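Local atomic coordinates of pyrroline carboxylate reductase (PDB entry 2RCY), a protein that probably catalyses the NADPH-dependent reduction of pyrroline-5-carboxylate to proline, and is found here with NADP bound. Residues N115-V120 / C168-V173; L175-L180 / Q200-S205. All blocks are in the same frame, centred on the assembly; numbering follows the deposited sequence.

Interaction 1: N115-V120 / C168-V173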
ATOM      1  N   ASN A 115      29.128  21.227  -5.026  1.00 35.67           N
ATOM      2  CA  ASN A 115      27.805  21.276  -5.647  1.00 35.49           C
ATOM      3  C   ASN A 115      27.670  22.479  -6.588  1.00 35.40           C
ATOM      4  O   ASN A 115      28.467  23.412  -6.512  1.00 35.38           O
ATOM      5  CB  ASN A 115      26.675  21.219  -4.603  1.00 35.43           C
ATOM      6  CG  ASN A 115      26.729  22.357  -3.592  1.00 35.32           C
ATOM      7  OD1 ASN A 115      27.395  23.370  -3.801  1.00 35.35           O
ATOM      8  ND2 ASN A 115      26.007  22.193  -2.491  1.00 34.91           N
ATOM      9  N   THR A 116      26.666  22.449  -7.467  1.00 35.34           N
ATOM     10  CA  THR A 116      26.493  23.487  -8.498  1.00 35.29           C
ATOM     11  C   THR A 116      26.298  24.934  -7.998  1.00 35.36           C
ATOM     12  O   THR A 116      26.719  25.867  -8.686  1.00 35.43           O
ATOM     13  CB  THR A 116      25.380  23.134  -9.524  1.00 35.25           C
ATOM     14  OG1 THR A 116      24.140  22.903  -8.844  1.00 35.12           O
ATOM     15  CG2 THR A 116      25.759  21.899 -10.334  1.00 35.12           C
ATOM     16  N   PRO A 117      25.649  25.132  -6.823  1.00 35.36           N
ATOM     17  CA  PRO A 117      25.540  26.467  -6.214  1.00 35.39           C
ATOM     18  C   PRO A 117      26.834  27.285  -6.114  1.00 35.43           C
ATOM     19  O   PRO A 117      26.773  28.484  -5.839  1.00 35.40           O
ATOM     20  CB  PRO A 117      25.021  26.156  -4.811  1.00 35.36           C
ATOM     21  CG  PRO A 117      24.188  24.968  -5.001  1.00 35.35           C
ATOM     22  CD  PRO A 117      24.912  24.135  -6.020  1.00 35.34           C
ATOM     23  N   CYS A 118      27.984  26.647  -6.329  1.00 35.51           N
ATOM     24  CA  CYS A 118      29.272  27.346  -6.319  1.00 35.57           C
ATOM     25  C   CYS A 118      29.388  28.351  -7.467  1.00 35.59           C
ATOM     26  O   CYS A 118      30.177  29.296  -7.395  1.00 35.63           O
ATOM     27  CB  CYS A 118      30.430  26.347  -6.361  1.00 35.58           C
ATOM     28  SG  CYS A 118      30.570  25.419  -7.902  1.00 35.86           S
ATOM     29  N   LEU A 119      28.588  28.136  -8.512  1.00 35.60           N
ATOM     30  CA  LEU A 119      28.491  29.045  -9.655  1.00 35.61           C
ATOM     31  C   LEU A 119      28.086  30.456  -9.228  1.00 35.61           C
ATOM     32  O   LEU A 119      28.591  31.441  -9.770  1.00 35.69           O
ATOM     33  CB  LEU A 119      27.499  28.492 -10.689  1.00 35.61           C
ATOM     34  CG  LEU A 119      27.260  29.257 -11.999  1.00 35.63           C
ATOM     35  CD1 LEU A 119      28.479  29.202 -12.912  1.00 35.69           C
ATOM     36  CD2 LEU A 119      26.034  28.713 -12.717  1.00 35.59           C
ATOM     37  N   VAL A 120      27.175  30.544  -8.260  1.00 35.59           N
ATOM     38  CA  VAL A 120      26.751  31.833  -7.702  1.00 35.58           C
ATOM     39  C   VAL A 120      27.452  32.132  -6.366  1.00 35.55           C
ATOM     40  O   VAL A 120      26.956  32.911  -5.547  1.00 35.56           O
ATOM     41  CB  VAL A 120      25.198  31.947  -7.582  1.00 35.54           C
ATOM     42  CG1 VAL A 120      24.553  31.930  -8.960  1.00 35.50           C
ATOM     43  CG2 VAL A 120      24.619  30.840  -6.702  1.00 35.62           C
ATOM     44  N   CYS A 168      24.504  15.981  -3.736  1.00 25.91           N
ATOM     45  CA  CYS A 168      23.218  15.667  -4.364  1.00 25.86           C
ATOM     46  C   CYS A 168      22.086  16.571  -3.891  1.00 25.81           C
ATOM     47  O   CYS A 168      21.068  16.706  -4.572  1.00 25.86           O
ATOM     48  CB  CYS A 168      22.833  14.215  -4.095  1.00 25.90           C
ATOM     49  SG  CYS A 168      23.997  13.016  -4.710  1.00 25.84           S
ATOM     50  N   GLY A 169      22.275  17.175  -2.719  1.00 25.75           N
ATOM     51  CA  GLY A 169      21.276  18.031  -2.081  1.00 25.62           C
ATOM     52  C   GLY A 169      20.512  19.006  -2.963  1.00 25.60           C
ATOM     53  O   GLY A 169      19.284  19.053  -2.886  1.00 25.47           O
ATOM     54  N   PRO A 170      21.224  19.792  -3.804  1.00 25.59           N
ATOM     55  CA  PRO A 170      20.521  20.752  -4.656  1.00 25.59           C
ATOM     56  C   PRO A 170      19.332  20.150  -5.400  1.00 25.58           C
ATOM     57  O   PRO A 170      18.286  20.789  -5.486  1.00 25.67           O
ATOM     58  CB  PRO A 170      21.603  21.203  -5.640  1.00 25.63           C
ATOM     59  CG  PRO A 170      22.861  21.070  -4.876  1.00 25.51           C
ATOM     60  CD  PRO A 170      22.685  19.856  -4.012  1.00 25.53           C
ATOM     61  N   ALA A 171      19.492  18.926  -5.905  1.00 25.62           N
ATOM     62  CA  ALA A 171      18.435  18.233  -6.645  1.00 25.54           C
ATOM     63  C   ALA A 171      17.172  18.013  -5.814  1.00 25.46           C
ATOM     64  O   ALA A 171      16.066  18.155  -6.330  1.00 25.62           O
ATOM     65  CB  ALA A 171      18.945  16.911  -7.192  1.00 25.56           C
ATOM     66  N   TYR A 172      17.339  17.667  -4.537  1.00 25.39           N
ATOM     67  CA  TYR A 172      16.199  17.474  -3.638  1.00 25.25           C
ATOM     68  C   TYR A 172      15.516  18.809  -3.351  1.00 25.10           C
ATOM     69  O   TYR A 172      14.288  18.885  -3.286  1.00 25.03           O
ATOM     70  CB  TYR A 172      16.608  16.818  -2.309  1.00 25.30           C
ATOM     71  CG  TYR A 172      17.647  15.715  -2.382  1.00 25.28           C
ATOM     72  CD1 TYR A 172      18.677  15.658  -1.448  1.00 25.37           C
ATOM     73  CD2 TYR A 172      17.596  14.723  -3.364  1.00 25.47           C
ATOM     74  CE1 TYR A 172      19.632  14.656  -1.491  1.00 25.53           C
ATOM     75  CE2 TYR A 172      18.555  13.713  -3.418  1.00 25.43           C
ATOM     76  CZ  TYR A 172      19.570  13.690  -2.476  1.00 25.53           C
ATOM     77  OH  TYR A 172      20.525  12.700  -2.510  1.00 25.70           O
ATOM     78  N   VAL A 173      16.328  19.851  -3.178  1.00 24.90           N
ATOM     79  CA  VAL A 173      15.833  21.205  -2.932  1.00 24.73           C
ATOM     80  C   VAL A 173      15.145  21.758  -4.181  1.00 24.62           C
ATOM     81  O   VAL A 173      14.059  22.327  -4.084  1.00 24.62           O
ATOM     82  CB  VAL A 173      16.958  22.164  -2.450  1.00 24.75           C
ATOM     83  CG1 VAL A 173      16.373  23.491  -1.974  1.00 24.55           C
ATOM     84  CG2 VAL A 173      17.767  21.523  -1.331  1.00 24.47           C
TER

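Interaction 2: L175-L180 / Q200-S205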
ATOM      1  N   LEU A 175      13.690  20.028  -6.510  1.00 24.45           N
ATOM      2  CA  LEU A 175      12.434  19.291  -6.651  1.00 24.41           C
ATOM      3  C   LEU A 175      11.405  19.728  -5.610  1.00 24.34           C
ATOM      4  O   LEU A 175      10.213  19.797  -5.905  1.00 24.47           O
ATOM      5  CB  LEU A 175      12.674  17.775  -6.584  1.00 24.41           C
ATOM      6  CG  LEU A 175      11.495  16.841  -6.896  1.00 24.24           C
ATOM      7  CD1 LEU A 175      10.987  17.015  -8.324  1.00 24.22           C
ATOM      8  CD2 LEU A 175      11.877  15.396  -6.648  1.00 24.41           C
ATOM      9  N   PHE A 176      11.875  20.012  -4.397  1.00 24.31           N
ATOM     10  CA  PHE A 176      11.049  20.582  -3.333  1.00 24.24           C
ATOM     11  C   PHE A 176      10.436  21.905  -3.804  1.00 24.32           C
ATOM     12  O   PHE A 176       9.218  22.084  -3.749  1.00 24.24           O
ATOM     13  CB  PHE A 176      11.901  20.784  -2.074  1.00 24.22           C
ATOM     14  CG  PHE A 176      11.120  21.164  -0.843  1.00 24.19           C
ATOM     15  CD1 PHE A 176      10.180  20.298  -0.295  1.00 24.05           C
ATOM     16  CD2 PHE A 176      11.364  22.376  -0.204  1.00 24.40           C
ATOM     17  CE1 PHE A 176       9.473  20.645   0.852  1.00 24.16           C
ATOM     18  CE2 PHE A 176      10.665  22.730   0.948  1.00 24.32           C
ATOM     19  CZ  PHE A 176       9.715  21.861   1.475  1.00 24.17           C
ATOM     20  N   ILE A 177      11.292  22.804  -4.294  1.00 24.39           N
ATOM     21  CA  ILE A 177      10.876  24.089  -4.868  1.00 24.46           C
ATOM     22  C   ILE A 177       9.917  23.878  -6.040  1.00 24.48           C
ATOM     23  O   ILE A 177       8.900  24.564  -6.147  1.00 24.47           O
ATOM     24  CB  ILE A 177      12.104  24.937  -5.322  1.00 24.46           C
ATOM     25  CG1 ILE A 177      12.979  25.304  -4.117  1.00 24.40           C
ATOM     26  CG2 ILE A 177      11.665  26.203  -6.064  1.00 24.32           C
ATOM     27  CD1 ILE A 177      14.396  25.739  -4.471  1.00 24.52           C
ATOM     28  N   GLU A 178      10.251  22.917  -6.900  1.00 24.60           N
ATOM     29  CA  GLU A 178       9.422  22.543  -8.046  1.00 24.71           C
ATOM     30  C   GLU A 178       8.020  22.098  -7.622  1.00 24.73           C
ATOM     31  O   GLU A 178       7.028  22.515  -8.222  1.00 24.83           O
ATOM     32  CB  GLU A 178      10.114  21.434  -8.844  1.00 24.70           C
ATOM     33  CG  GLU A 178       9.414  21.007 -10.128  1.00 24.77           C
ATOM     34  CD  GLU A 178      10.046  19.773 -10.757  1.00 24.91           C
ATOM     35  OE1 GLU A 178      11.282  19.608 -10.652  1.00 25.15           O
ATOM     36  OE2 GLU A 178       9.307  18.969 -11.365  1.00 24.95           O
ATOM     37  N   SER A 179       7.952  21.261  -6.588  1.00 24.77           N
ATOM     38  CA  SER A 179       6.686  20.709  -6.099  1.00 24.84           C
ATOM     39  C   SER A 179       5.804  21.766  -5.435  1.00 24.94           C
ATOM     40  O   SER A 179       4.582  21.748  -5.588  1.00 24.97           O
ATOM     41  CB  SER A 179       6.944  19.562  -5.118  1.00 24.79           C
ATOM     42  OG  SER A 179       7.892  18.649  -5.633  1.00 24.52           O
ATOM     43  N   LEU A 180       6.431  22.678  -4.696  1.00 25.06           N
ATOM     44  CA  LEU A 180       5.711  23.750  -4.011  1.00 25.13           C
ATOM     45  C   LEU A 180       5.069  24.726  -4.997  1.00 25.27           C
ATOM     46  O   LEU A 180       3.923  25.141  -4.804  1.00 25.38           O
ATOM     47  CB  LEU A 180       6.634  24.489  -3.038  1.00 25.06           C
ATOM     48  CG  LEU A 180       7.008  23.790  -1.727  1.00 24.84           C
ATOM     49  CD1 LEU A 180       8.266  24.404  -1.147  1.00 24.47           C
ATOM     50  CD2 LEU A 180       5.867  23.842  -0.716  1.00 24.65           C
ATOM     51  N   GLN A 200      11.038  32.926  -1.066  1.00 28.81           N
ATOM     52  CA  GLN A 200      11.071  33.811   0.097  1.00 28.92           C
ATOM     53  C   GLN A 200      10.709  33.075   1.389  1.00 29.02           C
ATOM     54  O   GLN A 200      11.203  33.415   2.465  1.00 28.96           O
ATOM     55  CB  GLN A 200      10.159  35.027  -0.125  1.00 28.91           C
ATOM     56  CG  GLN A 200      10.218  36.112   0.962  1.00 28.91           C
ATOM     57  CD  GLN A 200      11.631  36.578   1.290  1.00 28.99           C
ATOM     58  OE1 GLN A 200      12.507  36.631   0.423  1.00 29.09           O
ATOM     59  NE2 GLN A 200      11.856  36.926   2.552  1.00 29.05           N
ATOM     60  N   THR A 201       9.852  32.063   1.268  1.00 29.21           N
ATOM     61  CA  THR A 201       9.467  31.227   2.404  1.00 29.34           C
ATOM     62  C   THR A 201      10.631  30.344   2.859  1.00 29.50           C
ATOM     63  O   THR A 201      10.842  30.156   4.059  1.00 29.54           O
ATOM     64  CB  THR A 201       8.225  30.366   2.078  1.00 29.31           C
ATOM     65  OG1 THR A 201       7.124  31.223   1.755  1.00 29.16           O
ATOM     66  CG2 THR A 201       7.835  29.500   3.257  1.00 29.31           C
ATOM     67  N   ILE A 202      11.384  29.814   1.898  1.00 29.74           N
ATOM     68  CA  ILE A 202      12.546  28.975   2.199  1.00 29.97           C
ATOM     69  C   ILE A 202      13.706  29.811   2.748  1.00 30.23           C
ATOM     70  O   ILE A 202      14.348  29.417   3.726  1.00 30.20           O
ATOM     71  CB  ILE A 202      13.000  28.144   0.971  1.00 29.93           C
ATOM     72  CG1 ILE A 202      11.869  27.223   0.502  1.00 29.88           C
ATOM     73  CG2 ILE A 202      14.232  27.318   1.313  1.00 29.90           C
ATOM     74  CD1 ILE A 202      12.112  26.567  -0.843  1.00 29.86           C
ATOM     75  N   LYS A 203      13.956  30.961   2.121  1.00 30.57           N
ATOM     76  CA  LYS A 203      15.008  31.886   2.547  1.00 31.01           C
ATOM     77  C   LYS A 203      14.828  32.304   4.006  1.00 31.20           C
ATOM     78  O   LYS A 203      15.791  32.325   4.777  1.00 31.26           O
ATOM     79  CB  LYS A 203      15.045  33.116   1.635  1.00 30.95           C
ATOM     80  CG  LYS A 203      16.127  34.130   1.972  1.00 31.16           C
ATOM     81  CD  LYS A 203      16.232  35.208   0.901  1.00 31.31           C
ATOM     82  CE  LYS A 203      17.237  36.288   1.283  1.00 31.91           C
ATOM     83  NZ  LYS A 203      18.596  35.736   1.572  1.00 32.44           N
ATOM     84  N   GLY A 204      13.589  32.622   4.372  1.00 31.42           N
ATOM     85  CA  GLY A 204      13.256  33.011   5.736  1.00 31.82           C
ATOM     86  C   GLY A 204      13.384  31.877   6.736  1.00 32.12           C
ATOM     87  O   GLY A 204      13.816  32.093   7.868  1.00 32.14           O
ATOM     88  N   SER A 205      13.010  30.671   6.312  1.00 32.48           N
ATOM     89  CA  SER A 205      13.078  29.481   7.162  1.00 32.83           C
ATOM     90  C   SER A 205      14.515  29.094   7.506  1.00 33.14           C
ATOM     91  O   SER A 205      14.814  28.780   8.658  1.00 33.11           O
ATOM     92  CB  SER A 205      12.362  28.304   6.498  1.00 32.84           C
ATOM     93  OG  SER A 205      11.010  28.618   6.232  1.00 32.82           O
TER

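Interaction 1: N115-V120 / C168-V173
Pro170 meets Asn115 and Pro117 through a single projecting atom, its ring carbon CG, a compact example of how a proline in the first turn of a helix can pack against a loop far off in sequence. Pro170 CG lies 3.8 Å from Asn115 CB and 3.9 Å from Pro117 CD, so the atom rests against an asparagine stem and a second proline that lie next to each other on the loop side. The two proline rings cross at about a right angle, and Pro117 CG is only slightly farther from Pro170 CG, at 4.1 Å.

The amide of Asn115 extends this close side. With chi1 at 59°, its CG is tucked between the backbone N and the carbonyl carbon, and ND2 comes within 4.1 Å of Pro170 CG. Both ends of the amide are engaged beyond the two segments: OD1 accepts from Ser124 N and ND2 donates to Ser166 O, which fixes its rotation and ties the loop to the residues just ahead of helix 169-186.

Packing slackens at Thr116, whose OG1 approaches Pro170 CB no nearer than 4.4 Å; this side chain lies in the NADP pocket and touches the bound cofactor. Farther along, the chain leaves the interface altogether, and Leu119 and Val120 are partly exposed. Residues 116-118 form a short 3-10 turn, in which Cys118 N bonds to Asn115 O at 3.3 Å.

The contact thus joins the loop between strands 108-113 and 123-129 to the start of helix 169-186, with helix 14-26 packed against Thr116 and Cys118 and helix 242-260 against Tyr172.

Interaction 2: L175-L180 / Q200-S205
Ile177 and Ile202 face each other with CA atoms 8.8 Å apart where two successive helices of the dimerisation region form a splayed helical hairpin, the local axes running 133° apart in direction and approaching to 12.1 Å. At this spacing the backbones stay well apart and the contact is made by apolar side chains alone, with no hydrogen bond between the segments. Here one methyl group does nearly all the bridging. Ile202 CD1 reaches Ile177 CG1 at 3.6 Å, the two side chains meeting at a slant. In Ile202 the CG1 branch leaves beside the backbone N and continues extended (chi2 169°), which carries CD1 across toward helix 169-186.

Around that methyl the packing is looser. Phe176 CD2 stands 4.3 Å from Ile202 CD1 and Leu180 CD1 4.4 Å from it, completing an apolar seat one helical turn long. Leu180 CD1 also covers one face of the Phe176 ring, offset toward its rim.

The same surface faces the subunit boundary, where Phe176 stacks on Phe176 of the second subunit and Ile202 packs on Ile202 of the second subunit. Elsewhere on helix 169-186, Glu178 forms salt bridges with Lys220 and Lys243 of that subunit.

Each helix also folds a serine hydroxyl back onto its own backbone. Ser205 OG donates to Thr201 O, and Ser179 OG donates at 2.6 Å to Leu175 O, whose opposite face receives Ser179 N.

Overall arrangement
Interactions 1 and 2 follow one another along helix 169-186, their centres 14 Å apart, and show how a single helix can connect a cofactor site to a subunit interface. The centre of interaction 1 lies about 6 Å from the centre of the chain, and the contact touches the NADP pocket, with the side chain of Thr116 about 3 Å from the cofactor. The centre of interaction 2, about 20 Å from that of the chain, is remote from the annotated sites, although the side chain of Ile202 comes within about 4 Å of a bound magnesium ion. Across the subunit boundary their segments meet: Pro170 packs on Thr201 of the second subunit, and Pro117 on Gly204 of that subunit.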